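Long-range contacts in galactokinase (Bifidobacterium longum subsp. infantis ATCC 15697 = JCM 1222 = DSM 20088, PDB 6TEQ), which probably phosphorylates galactose at the expense of ATP, as a galactokinase of the GHMP kinase family, and binds 2-deoxy-2-fluoro-galactose: residues 58-63 and 404-409; 197-202 and 218-223. All coordinates share one frame; numbering follows the deposited sequence.

Interaction 1 of 2, residues 58-63 and 404-409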
loop_
_atom_site.group_PDB
_atom_site.type_symbol
_atom_site.label_atom_id
_atom_site.label_comp_id
_atom_site.label_asym_id
_atom_site.label_seq_id
_atom_site.Cartn_x
_atom_site.Cartn_y
_atom_site.Cartn_z
ATOM N N ILE A 58 1.603 -7.621 -2.758
ATOM C CA ILE A 58 1.670 -7.741 -4.235
ATOM C C ILE A 58 1.315 -6.395 -4.818
ATOM O O ILE A 58 0.547 -5.608 -4.184
ATOM C CB ILE A 58 0.756 -8.848 -4.766
ATOM C CG1 ILE A 58 -0.710 -8.602 -4.438
ATOM C CG2 ILE A 58 1.238 -10.190 -4.262
ATOM C CD1 ILE A 58 -1.668 -9.439 -5.203
ATOM N N ALA A 59 1.827 -6.164 -6.006
ATOM C CA ALA A 59 1.445 -4.972 -6.774
ATOM C C ALA A 59 0.203 -5.345 -7.575
ATOM O O ALA A 59 0.168 -6.425 -8.246
ATOM C CB ALA A 59 2.558 -4.557 -7.678
ATOM N N LEU A 60 -0.802 -4.488 -7.568
ATOM C CA LEU A 60 -1.971 -4.674 -8.438
ATOM C C LEU A 60 -1.637 -4.351 -9.897
ATOM O O LEU A 60 -0.708 -3.608 -10.203
ATOM C CB LEU A 60 -3.111 -3.806 -7.936
ATOM C CG LEU A 60 -3.779 -4.246 -6.650
ATOM C CD1 LEU A 60 -4.683 -3.127 -6.211
ATOM C CD2 LEU A 60 -4.586 -5.511 -6.881
ATOM N N PRO A 61 -2.455 -4.818 -10.859
ATOM C CA PRO A 61 -2.281 -4.358 -12.221
ATOM C C PRO A 61 -2.706 -2.891 -12.390
ATOM O O PRO A 61 -2.325 -2.241 -13.349
ATOM C CB PRO A 61 -3.245 -5.234 -12.977
ATOM C CG PRO A 61 -4.246 -5.773 -11.998
ATOM C CD PRO A 61 -3.501 -5.840 -10.700
ATOM N N HIS A 62 -3.493 -2.405 -11.453
ATOM C CA HIS A 62 -4.051 -1.034 -11.435
ATOM C C HIS A 62 -2.903 -0.078 -11.129
ATOM O O HIS A 62 -2.219 -0.241 -10.088
ATOM C CB HIS A 62 -5.115 -0.872 -10.357
ATOM C CG HIS A 62 -6.271 -1.773 -10.589
ATOM N ND1 HIS A 62 -6.151 -3.134 -10.379
ATOM C CD2 HIS A 62 -7.524 -1.537 -11.042
ATOM C CE1 HIS A 62 -7.298 -3.715 -10.728
ATOM N NE2 HIS A 62 -8.168 -2.747 -11.096
ATOM N N ARG A 63 -2.678 0.915 -11.981
ATOM C CA ARG A 63 -1.556 1.843 -11.902
ATOM C C ARG A 63 -2.039 3.285 -11.976
ATOM O O ARG A 63 -3.123 3.567 -12.600
ATOM C CB ARG A 63 -0.544 1.533 -12.970
ATOM C CG ARG A 63 0.070 0.128 -12.831
ATOM C CD ARG A 63 0.650 -0.431 -14.109
ATOM N NE ARG A 63 1.977 0.064 -14.493
ATOM C CZ ARG A 63 3.139 -0.328 -13.985
ATOM N NH1 ARG A 63 3.189 -1.216 -13.009
ATOM N NH2 ARG A 63 4.267 0.144 -14.495
ATOM N N LEU A 404 -12.304 -5.472 -7.722
ATOM C CA LEU A 404 -11.203 -5.276 -8.690
ATOM C C LEU A 404 -10.638 -6.657 -8.961
ATOM O O LEU A 404 -10.421 -7.408 -8.009
ATOM C CB LEU A 404 -10.063 -4.445 -8.064
ATOM C CG LEU A 404 -10.165 -2.978 -7.703
ATOM C CD1 LEU A 404 -10.992 -2.840 -6.472
ATOM C CD2 LEU A 404 -8.732 -2.472 -7.420
ATOM N N PRO A 405 -10.281 -6.985 -10.222
ATOM C CA PRO A 405 -9.446 -8.140 -10.488
ATOM C C PRO A 405 -8.083 -7.909 -9.848
ATOM O O PRO A 405 -7.639 -6.756 -9.731
ATOM C CB PRO A 405 -9.342 -8.194 -11.996
ATOM C CG PRO A 405 -9.526 -6.760 -12.410
ATOM C CD PRO A 405 -10.532 -6.190 -11.422
ATOM N N ALA A 406 -7.453 -9.000 -9.471
ATOM C CA ALA A 406 -6.179 -8.891 -8.738
ATOM C C ALA A 406 -5.318 -10.108 -9.016
ATOM O O ALA A 406 -5.775 -11.222 -8.910
ATOM C CB ALA A 406 -6.401 -8.643 -7.271
ATOM N N PHE A 407 -4.045 -9.838 -9.149
ATOM C CA PHE A 407 -2.985 -10.851 -9.229
ATOM C C PHE A 407 -1.699 -10.081 -8.987
ATOM O O PHE A 407 -1.707 -8.839 -9.100
ATOM C CB PHE A 407 -3.020 -11.543 -10.580
ATOM C CG PHE A 407 -3.103 -10.604 -11.757
ATOM C CD1 PHE A 407 -1.971 -10.080 -12.358
ATOM C CD2 PHE A 407 -4.361 -10.316 -12.294
ATOM C CE1 PHE A 407 -2.102 -9.220 -13.451
ATOM C CE2 PHE A 407 -4.485 -9.462 -13.385
ATOM C CZ PHE A 407 -3.353 -8.913 -13.962
ATOM N N ALA A 408 -0.627 -10.784 -8.800
ATOM C CA ALA A 408 0.675 -10.163 -8.550
ATOM C C ALA A 408 1.230 -9.665 -9.878
ATOM O O ALA A 408 1.577 -10.450 -10.790
ATOM C CB ALA A 408 1.602 -11.152 -7.895
ATOM N N ALA A 409 1.323 -8.349 -9.992
ATOM C CA ALA A 409 1.715 -7.602 -11.197
ATOM C C ALA A 409 3.057 -6.909 -10.980
ATOM O O ALA A 409 3.686 -7.029 -9.929
ATOM C CB ALA A 409 0.602 -6.637 -11.564
HETATM O O HOH W 1 3.367 -8.211 -7.381
#
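The ring of Pro61 lies over one face of the Phe407 ring, its CG 4.2 Å from the ring centroid, a CH-pi contact between a rigid, compact ring and an aromatic face. Phe407 holds CG between its backbone N and carbonyl carbon (chi1 48°), which carries the ring back over Pro61 although its CB sets out the other way. A second CH-pi contact puts Leu404 CD2 squarely above the centre of the His62 ring, 3.7 Å from the centroid. Pro405 O approaches the edge of the same imidazole near CE1, while His62 NE2 is hydrogen-bonded to Ile7 O, which helps to fix the ring's rotation.

Small residues let the chains come close: Leu60 CD2 rests 3.6 Å from Ala406 CB, and Ile58 CG2 lies 3.8 Å from Ala408 CB.

Polar links gather at the far end. Ala409 N donates to Ala59 O at 2.8 Å, and a water accepts from Ala59 N and sits within hydrogen-bonding distance of Ala409 O, bridging the two.

The contact packs the loop between strands 402-404 and 413-417 against the corner at Pro61 in strand 54-70. Segment 58-63 belongs to the galactose-binding signature region of a GHMP-type kinase: the side chain of Ala59 is about 6 Å from that of Arg40, which binds galactose, and the bound sugar is about 12 Å from the side chain of Leu60.

Interaction 2 of 2, residues 197-202 and 218-223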
loop_
_atom_site.group_PDB
_atom_site.type_symbol
_atom_site.label_atom_id
_atom_site.label_comp_id
_atom_site.label_asym_id
_atom_site.label_seq_id
_atom_site.Cartn_x
_atom_site.Cartn_y
_atom_site.Cartn_z
ATOM N N ARG A 197 9.007 -2.344 -5.947
ATOM C CA ARG A 197 9.891 -3.518 -5.832
ATOM C C ARG A 197 9.189 -4.843 -6.035
ATOM O O ARG A 197 9.915 -5.861 -6.221
ATOM C CB ARG A 197 10.637 -3.519 -4.489
ATOM C CG ARG A 197 11.452 -2.273 -4.283
ATOM C CD ARG A 197 11.965 -2.259 -2.912
ATOM N NE ARG A 197 13.126 -3.162 -2.788
ATOM C CZ ARG A 197 13.754 -3.419 -1.691
ATOM N NH1 ARG A 197 13.300 -2.959 -0.520
ATOM N NH2 ARG A 197 14.857 -4.159 -1.758
ATOM N N CYS A 198 7.869 -4.868 -6.143
ATOM C CA CYS A 198 7.164 -6.132 -6.446
ATOM C C CYS A 198 7.534 -6.609 -7.839
ATOM O O CYS A 198 7.982 -5.774 -8.673
ATOM C CB CYS A 198 5.674 -5.984 -6.275
ATOM S SG CYS A 198 5.122 -5.937 -4.556
ATOM N N THR A 199 7.322 -7.884 -8.077
ATOM C CA THR A 199 7.470 -8.433 -9.429
ATOM C C THR A 199 6.228 -9.250 -9.810
ATOM O O THR A 199 5.505 -9.782 -8.971
ATOM C CB THR A 199 8.760 -9.240 -9.542
ATOM O OG1 THR A 199 8.687 -10.379 -8.662
ATOM C CG2 THR A 199 9.999 -8.435 -9.220
ATOM N N GLU A 200 6.023 -9.361 -11.084
ATOM C CA GLU A 200 4.887 -10.133 -11.631
ATOM C C GLU A 200 4.969 -11.595 -11.165
ATOM O O GLU A 200 6.063 -12.167 -11.124
ATOM C CB GLU A 200 4.871 -10.074 -13.144
ATOM C CG GLU A 200 3.645 -10.733 -13.752
ATOM C CD GLU A 200 3.669 -12.258 -13.906
ATOM O OE1 GLU A 200 4.801 -12.841 -14.023
ATOM O OE2 GLU A 200 2.550 -12.877 -13.886
ATOM N N GLY A 201 3.840 -12.122 -10.721
ATOM C CA GLY A 201 3.730 -13.503 -10.230
ATOM C C GLY A 201 4.357 -13.755 -8.862
ATOM O O GLY A 201 4.473 -14.949 -8.503
ATOM N N HIS A 202 4.791 -12.726 -8.137
ATOM C CA HIS A 202 5.446 -12.881 -6.832
ATOM C C HIS A 202 4.873 -11.892 -5.823
ATOM O O HIS A 202 4.449 -10.800 -6.232
ATOM C CB HIS A 202 6.949 -12.642 -6.983
ATOM C CG HIS A 202 7.614 -13.655 -7.821
ATOM N ND1 HIS A 202 7.500 -13.657 -9.193
ATOM C CD2 HIS A 202 8.358 -14.721 -7.473
ATOM C CE1 HIS A 202 8.212 -14.676 -9.660
ATOM N NE2 HIS A 202 8.738 -15.372 -8.624
ATOM N N VAL A 218 14.387 -7.829 1.050
ATOM C CA VAL A 218 13.311 -8.434 0.279
ATOM C C VAL A 218 13.657 -9.827 -0.211
ATOM O O VAL A 218 14.780 -10.116 -0.552
ATOM C CB VAL A 218 12.879 -7.571 -0.896
ATOM C CG1 VAL A 218 12.226 -6.294 -0.453
ATOM C CG2 VAL A 218 13.897 -7.375 -1.984
ATOM N N SER A 219 12.587 -10.562 -0.476
ATOM C CA SER A 219 12.610 -11.968 -0.913
ATOM C C SER A 219 11.369 -12.222 -1.776
ATOM O O SER A 219 10.243 -12.207 -1.223
ATOM C CB SER A 219 12.684 -12.870 0.275
ATOM O OG SER A 219 12.408 -14.192 -0.117
ATOM N N GLN A 220 11.548 -12.408 -3.085
ATOM C CA GLN A 220 10.401 -12.568 -3.997
ATOM C C GLN A 220 9.825 -13.967 -3.768
ATOM O O GLN A 220 10.565 -14.972 -3.935
ATOM C CB GLN A 220 10.821 -12.388 -5.440
ATOM C CG GLN A 220 11.366 -11.006 -5.740
ATOM C CD GLN A 220 10.394 -9.874 -5.699
ATOM O OE1 GLN A 220 9.217 -10.124 -5.790
ATOM N NE2 GLN A 220 10.908 -8.636 -5.625
ATOM N N GLN A 221 8.566 -14.056 -3.341
ATOM C CA GLN A 221 7.925 -15.329 -3.015
ATOM C C GLN A 221 6.948 -15.644 -4.153
ATOM O O GLN A 221 6.174 -14.766 -4.585
ATOM C CB GLN A 221 7.174 -15.206 -1.698
ATOM C CG GLN A 221 8.087 -15.017 -0.520
ATOM C CD GLN A 221 8.907 -16.264 -0.325
ATOM O OE1 GLN A 221 8.431 -17.382 -0.484
ATOM N NE2 GLN A 221 10.129 -16.075 0.177
ATOM N N GLU A 222 6.990 -16.871 -4.630
ATOM C CA GLU A 222 6.055 -17.359 -5.669
ATOM C C GLU A 222 4.638 -17.012 -5.217
ATOM O O GLU A 222 4.292 -17.273 -4.042
ATOM C CB GLU A 222 6.257 -18.863 -5.888
ATOM C CG GLU A 222 7.596 -19.254 -6.529
ATOM C CD GLU A 222 7.608 -19.114 -8.046
ATOM O OE1 GLU A 222 6.656 -18.531 -8.542
ATOM O OE2 GLU A 222 8.561 -19.608 -8.730
ATOM N N PHE A 223 3.840 -16.409 -6.094
ATOM C CA PHE A 223 2.431 -16.135 -5.802
ATOM C C PHE A 223 1.637 -16.316 -7.086
ATOM O O PHE A 223 1.130 -15.343 -7.653
ATOM C CB PHE A 223 2.234 -14.776 -5.120
ATOM C CG PHE A 223 0.880 -14.699 -4.479
ATOM C CD1 PHE A 223 0.565 -15.444 -3.372
ATOM C CD2 PHE A 223 -0.104 -13.871 -5.027
ATOM C CE1 PHE A 223 -0.705 -15.349 -2.811
ATOM C CE2 PHE A 223 -1.350 -13.781 -4.462
ATOM C CZ PHE A 223 -1.659 -14.560 -3.396
HETATM O O HOH W 2 6.615 -9.078 -5.543
#
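His202 and Glu222 form an antiparallel non-hydrogen-bonded pair, flanked by a bond from Phe223 N to Gly201 O of 2.9 Å, while a type II turn from Thr199 to His202 folds the chain into strand 202-207. Gly201 takes the third position of that turn with positive phi (73°), a backbone shape that suits a residue lacking CB.

Gln220 carries the side-chain contact, since its amide can give and accept at once. Bent at chi2 (-69°), it reaches across to the loop: NE2 donates to Arg197 O at 3.0 Å, with the acceptor lying near the amide plane, and OE1 accepts from Thr199 OG1 at 2.9 Å, the hydroxyl standing above the carbonyl plane. A water adds a third link, donating to Gln220 OE1 and accepting from Thr199 N. Three partners thus restrain the amide's rotation. The His202 ring stands nearly perpendicular to this amide and is steadied from within its own turn, ND1 donating in the ring plane to Glu200 O at 2.8 Å. Beside it, His202 CA makes a CA-H...O contact of 3.0 Å with Gln221 O.

At the other end Val218 CG1 lies over one face of the Arg197 guanidinium, offset toward the rim and 3.5 Å from CZ, with CG2 alongside NH2; the guanidinium nitrogens bond elsewhere, NH2 in a salt bridge with Asp165.

Helix 165-183 packs against Arg197, Leu204 of strand 202-207 touches Val218 and Gln220, and Phe223 reaches Ile58 of strand 54-70 and the ring of Phe317.

How the interactions relate
Following the chain from the N terminus, residues 58-63 lie on strand 54-70, which follows strand 33-42; interaction 1 is completed only 341 residues later, by the loop leading to the C-terminal strand 413-417. Interaction 2 is nested within that long loop and closes a short one of its own, in which the rest of strand 202-207 and helix 214-217 lie between its segments. The two contacts meet directly: Ala408 O probably accepts a hydrogen bond from Gly201 N at 2.8 Å, and Cys198 SG packs against Ala59 N. Together they join an early strand, the middle of the chain and its C-terminal part around the same mixed sheet.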